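Local coordinates for mandelate racemase/muconate lactonizing protein (Paenibacillus sp., PDB 3VCC), which probably dehydrates D-galacturonate as a magnesium-dependent member of the enolase superfamily, at residues I169-G174 and I206-A211. Residues are numbered along the deposited sequence; the frame is centred on the assembly and turned at random.
With MG (magnesium ion), chain D.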
ATOM      1  N   ILE A 169      -5.335  -9.631  -9.515  1.00 19.22           N
ATOM      2  CA  ILE A 169      -4.670 -10.477 -10.478  1.00 19.00           C
ATOM      3  C   ILE A 169      -3.914  -9.621 -11.488  1.00 17.10           C
ATOM      4  O   ILE A 169      -4.512  -8.743 -12.140  1.00 16.45           O
ATOM      5  CB  ILE A 169      -5.728 -11.317 -11.216  1.00 17.12           C
ATOM      6  CG1 ILE A 169      -6.665 -11.995 -10.206  1.00 19.86           C
ATOM      7  CG2 ILE A 169      -5.062 -12.348 -12.143  1.00 19.97           C
ATOM      8  CD1 ILE A 169      -7.966 -12.479 -10.833  1.00 22.31           C
ATOM      9  N   LYS A 170      -2.607  -9.860 -11.618  1.00 14.35           N
ATOM     10  CA  LYS A 170      -1.838  -9.211 -12.684  1.00 14.22           C
ATOM     11  C   LYS A 170      -2.283  -9.767 -14.038  1.00 20.87           C
ATOM     12  O   LYS A 170      -2.388 -10.990 -14.219  1.00 17.49           O
ATOM     13  CB  LYS A 170      -0.337  -9.446 -12.505  1.00 14.47           C
ATOM     14  CG  LYS A 170       0.257  -8.853 -11.247  1.00 15.59           C
ATOM     15  CD  LYS A 170       0.091  -7.340 -11.223  1.00 20.10           C
ATOM     16  CE  LYS A 170       0.859  -6.764 -10.018  1.00 19.91           C
ATOM     17  NZ  LYS A 170       0.709  -5.292  -9.893  1.00 28.31           N
ATOM     18  N   VAL A 171      -2.522  -8.867 -14.989  1.00 15.31           N
ATOM     19  CA  VAL A 171      -2.842  -9.250 -16.361  1.00 15.91           C
ATOM     20  C   VAL A 171      -1.950  -8.408 -17.251  1.00 16.69           C
ATOM     21  O   VAL A 171      -1.080  -7.697 -16.753  1.00 18.35           O
ATOM     22  CB  VAL A 171      -4.346  -9.037 -16.691  1.00 16.95           C
ATOM     23  CG1 VAL A 171      -5.210  -9.885 -15.766  1.00 16.15           C
ATOM     24  CG2 VAL A 171      -4.725  -7.565 -16.542  1.00 17.03           C
ATOM     25  N   GLY A 172      -2.152  -8.474 -18.560  1.00 16.60           N
ATOM     26  CA  GLY A 172      -1.246  -7.824 -19.488  1.00 16.19           C
ATOM     27  C   GLY A 172      -0.124  -8.716 -19.990  1.00 17.69           C
ATOM     28  O   GLY A 172       0.904  -8.225 -20.444  1.00 21.37           O
ATOM     29  N   ARG A 173      -0.310 -10.036 -19.920  1.00 19.07           N
ATOM     30  CA  ARG A 173       0.761 -10.950 -20.319  1.00 16.46           C
ATOM     31  C   ARG A 173       1.244 -10.722 -21.762  1.00 18.19           C
ATOM     32  O   ARG A 173       2.428 -10.907 -22.064  1.00 20.02           O
ATOM     33  CB  ARG A 173       0.317 -12.403 -20.139  1.00 16.13           C
ATOM     34  CG  ARG A 173       0.360 -12.909 -18.703  1.00 13.60           C
ATOM     35  CD  ARG A 173      -0.554 -14.139 -18.564  1.00 18.14           C
ATOM     36  NE  ARG A 173      -0.475 -14.674 -17.215  1.00 21.69           N
ATOM     37  CZ  ARG A 173      -1.087 -14.133 -16.166  1.00 20.03           C
ATOM     38  NH1 ARG A 173      -0.930 -14.662 -14.958  1.00 21.37           N
ATOM     39  NH2 ARG A 173      -1.842 -13.058 -16.320  1.00 18.45           N
ATOM     40  N   GLY A 174       0.321 -10.344 -22.639  1.00 19.75           N
ATOM     41  CA  GLY A 174       0.621 -10.107 -24.039  1.00 19.29           C
ATOM     42  C   GLY A 174       1.326  -8.800 -24.371  1.00 19.60           C
ATOM     43  O   GLY A 174       1.787  -8.606 -25.497  1.00 19.83           O
ATOM     44  N   ILE A 206      -8.214  -6.468 -11.291  1.00 17.69           N
ATOM     45  CA  ILE A 206      -7.165  -6.786 -12.256  1.00 16.99           C
ATOM     46  C   ILE A 206      -6.274  -5.585 -12.485  1.00 16.55           C
ATOM     47  O   ILE A 206      -6.729  -4.433 -12.440  1.00 17.25           O
ATOM     48  CB  ILE A 206      -7.696  -7.365 -13.607  1.00 19.76           C
ATOM     49  CG1 ILE A 206      -8.555  -6.350 -14.359  1.00 20.96           C
ATOM     50  CG2 ILE A 206      -8.476  -8.666 -13.380  1.00 17.07           C
ATOM     51  CD1 ILE A 206      -9.103  -6.915 -15.699  1.00 18.30           C
ATOM     52  N   ASP A 207      -5.003  -5.864 -12.727  1.00 16.86           N
ATOM     53  CA  ASP A 207      -3.990  -4.830 -12.817  1.00 19.55           C
ATOM     54  C   ASP A 207      -3.122  -5.131 -14.028  1.00 17.50           C
ATOM     55  O   ASP A 207      -2.391  -6.122 -14.051  1.00 16.22           O
ATOM     56  CB  ASP A 207      -3.183  -4.797 -11.514  1.00 17.01           C
ATOM     57  CG  ASP A 207      -2.092  -3.746 -11.509  1.00 20.25           C
ATOM     58  OD1 ASP A 207      -1.853  -3.102 -12.548  1.00 18.50           O
ATOM     59  OD2 ASP A 207      -1.441  -3.585 -10.444  1.00 19.02           O
ATOM     60  N   ALA A 208      -3.238  -4.290 -15.063  1.00 16.44           N
ATOM     61  CA  ALA A 208      -2.522  -4.533 -16.307  1.00 17.40           C
ATOM     62  C   ALA A 208      -1.127  -3.913 -16.373  1.00 17.08           C
ATOM     63  O   ALA A 208      -0.395  -4.144 -17.344  1.00 18.42           O
ATOM     64  CB  ALA A 208      -3.361  -4.080 -17.513  1.00 16.77           C
ATOM     65  N   ASN A 209      -0.746  -3.139 -15.356  1.00 16.08           N
ATOM     66  CA  ASN A 209       0.522  -2.417 -15.394  1.00 15.10           C
ATOM     67  C   ASN A 209       0.764  -1.768 -16.750  1.00 15.09           C
ATOM     68  O   ASN A 209       1.866  -1.812 -17.291  1.00 17.92           O
ATOM     69  CB  ASN A 209       1.704  -3.288 -14.977  1.00 18.19           C
ATOM     70  CG  ASN A 209       1.697  -3.581 -13.499  1.00 20.23           C
ATOM     71  OD1 ASN A 209       1.231  -4.632 -13.083  1.00 19.82           O
ATOM     72  ND2 ASN A 209       2.180  -2.632 -12.691  1.00 20.08           N
ATOM     73  N   ASN A 210      -0.287  -1.123 -17.239  1.00 15.87           N
ATOM     74  CA  ASN A 210      -0.251  -0.314 -18.470  1.00 17.97           C
ATOM     75  C   ASN A 210      -0.002  -1.081 -19.771  1.00 17.21           C
ATOM     76  O   ASN A 210       0.259  -0.475 -20.819  1.00 17.52           O
ATOM     77  CB  ASN A 210       0.729   0.851 -18.329  1.00 20.60           C
ATOM     78  CG  ASN A 210       0.252   1.896 -17.323  1.00 21.16           C
ATOM     79  OD1 ASN A 210      -0.957   2.057 -17.091  1.00 17.39           O
ATOM     80  ND2 ASN A 210       1.204   2.605 -16.715  1.00 20.76           N
ATOM     81  N   ALA A 211      -0.112  -2.403 -19.723  1.00 16.30           N
ATOM     82  CA  ALA A 211       0.201  -3.219 -20.905  1.00 17.89           C
ATOM     83  C   ALA A 211      -0.886  -3.252 -21.981  1.00 19.35           C
ATOM     84  O   ALA A 211      -0.652  -3.797 -23.064  1.00 19.93           O
ATOM     85  CB  ALA A 211       0.544  -4.630 -20.497  1.00 21.92           C
TER
HETATM   86 MG    MG D 402      -0.627  -1.615  -9.728  1.00 21.74          MG
HETATM   87  O   HOH W   1       0.568  -6.796 -14.695  1.00 18.16           O
HETATM   88  O   HOH W   2      -0.417  -1.006 -11.835  1.00 18.62           O
HETATM   89  O   HOH W   3       1.626  -2.244  -9.927  1.00 20.91           O
HETATM   90  O   HOH W   4      -0.545  -2.500  -7.699  1.00 21.66           O
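At the mouth of the enolase-superfamily barrel, where adjacent parallel strands 167-170 and 204-207 are joined through helix 180-198 in a beta-alpha-beta unit, the side chains of Lys170 and Asp207 lie side by side, pointing the same way, and Asp207 binds a magnesium ion. Two backbone bonds set this register: Asp207 N gives to Ile169 O at 3.0 Å, and Val171 N to Asp207 O at 2.9 Å. Asp207, its chi1 of 180° turning CG away from the backbone N, brings OD2 to the magnesium at 2.2 Å; Glu233 and Glu263 from later in the barrel, with three waters, complete the site. Lys170 NZ meets that same OD2 at 2.8 Å from above the carboxylate plane, a salt bridge, and reaches Asn209 OD1 only weakly. A methionine in place of Lys170 would probably leave the metal-bound carboxylate without its neighbouring positive charge and Asn209 OD1 without this weak donor. Asp207 OD1 is held too: it takes the backbone N of Asn209 in an Asx turn and a proton from metal-bound water 2. Beyond the strands, Val171 CG2 packs against Ala208 CB at 3.9 Å, and water 1 lies 2.8 Å from both Val171 O and Asn209 OD1, bridging the two loops.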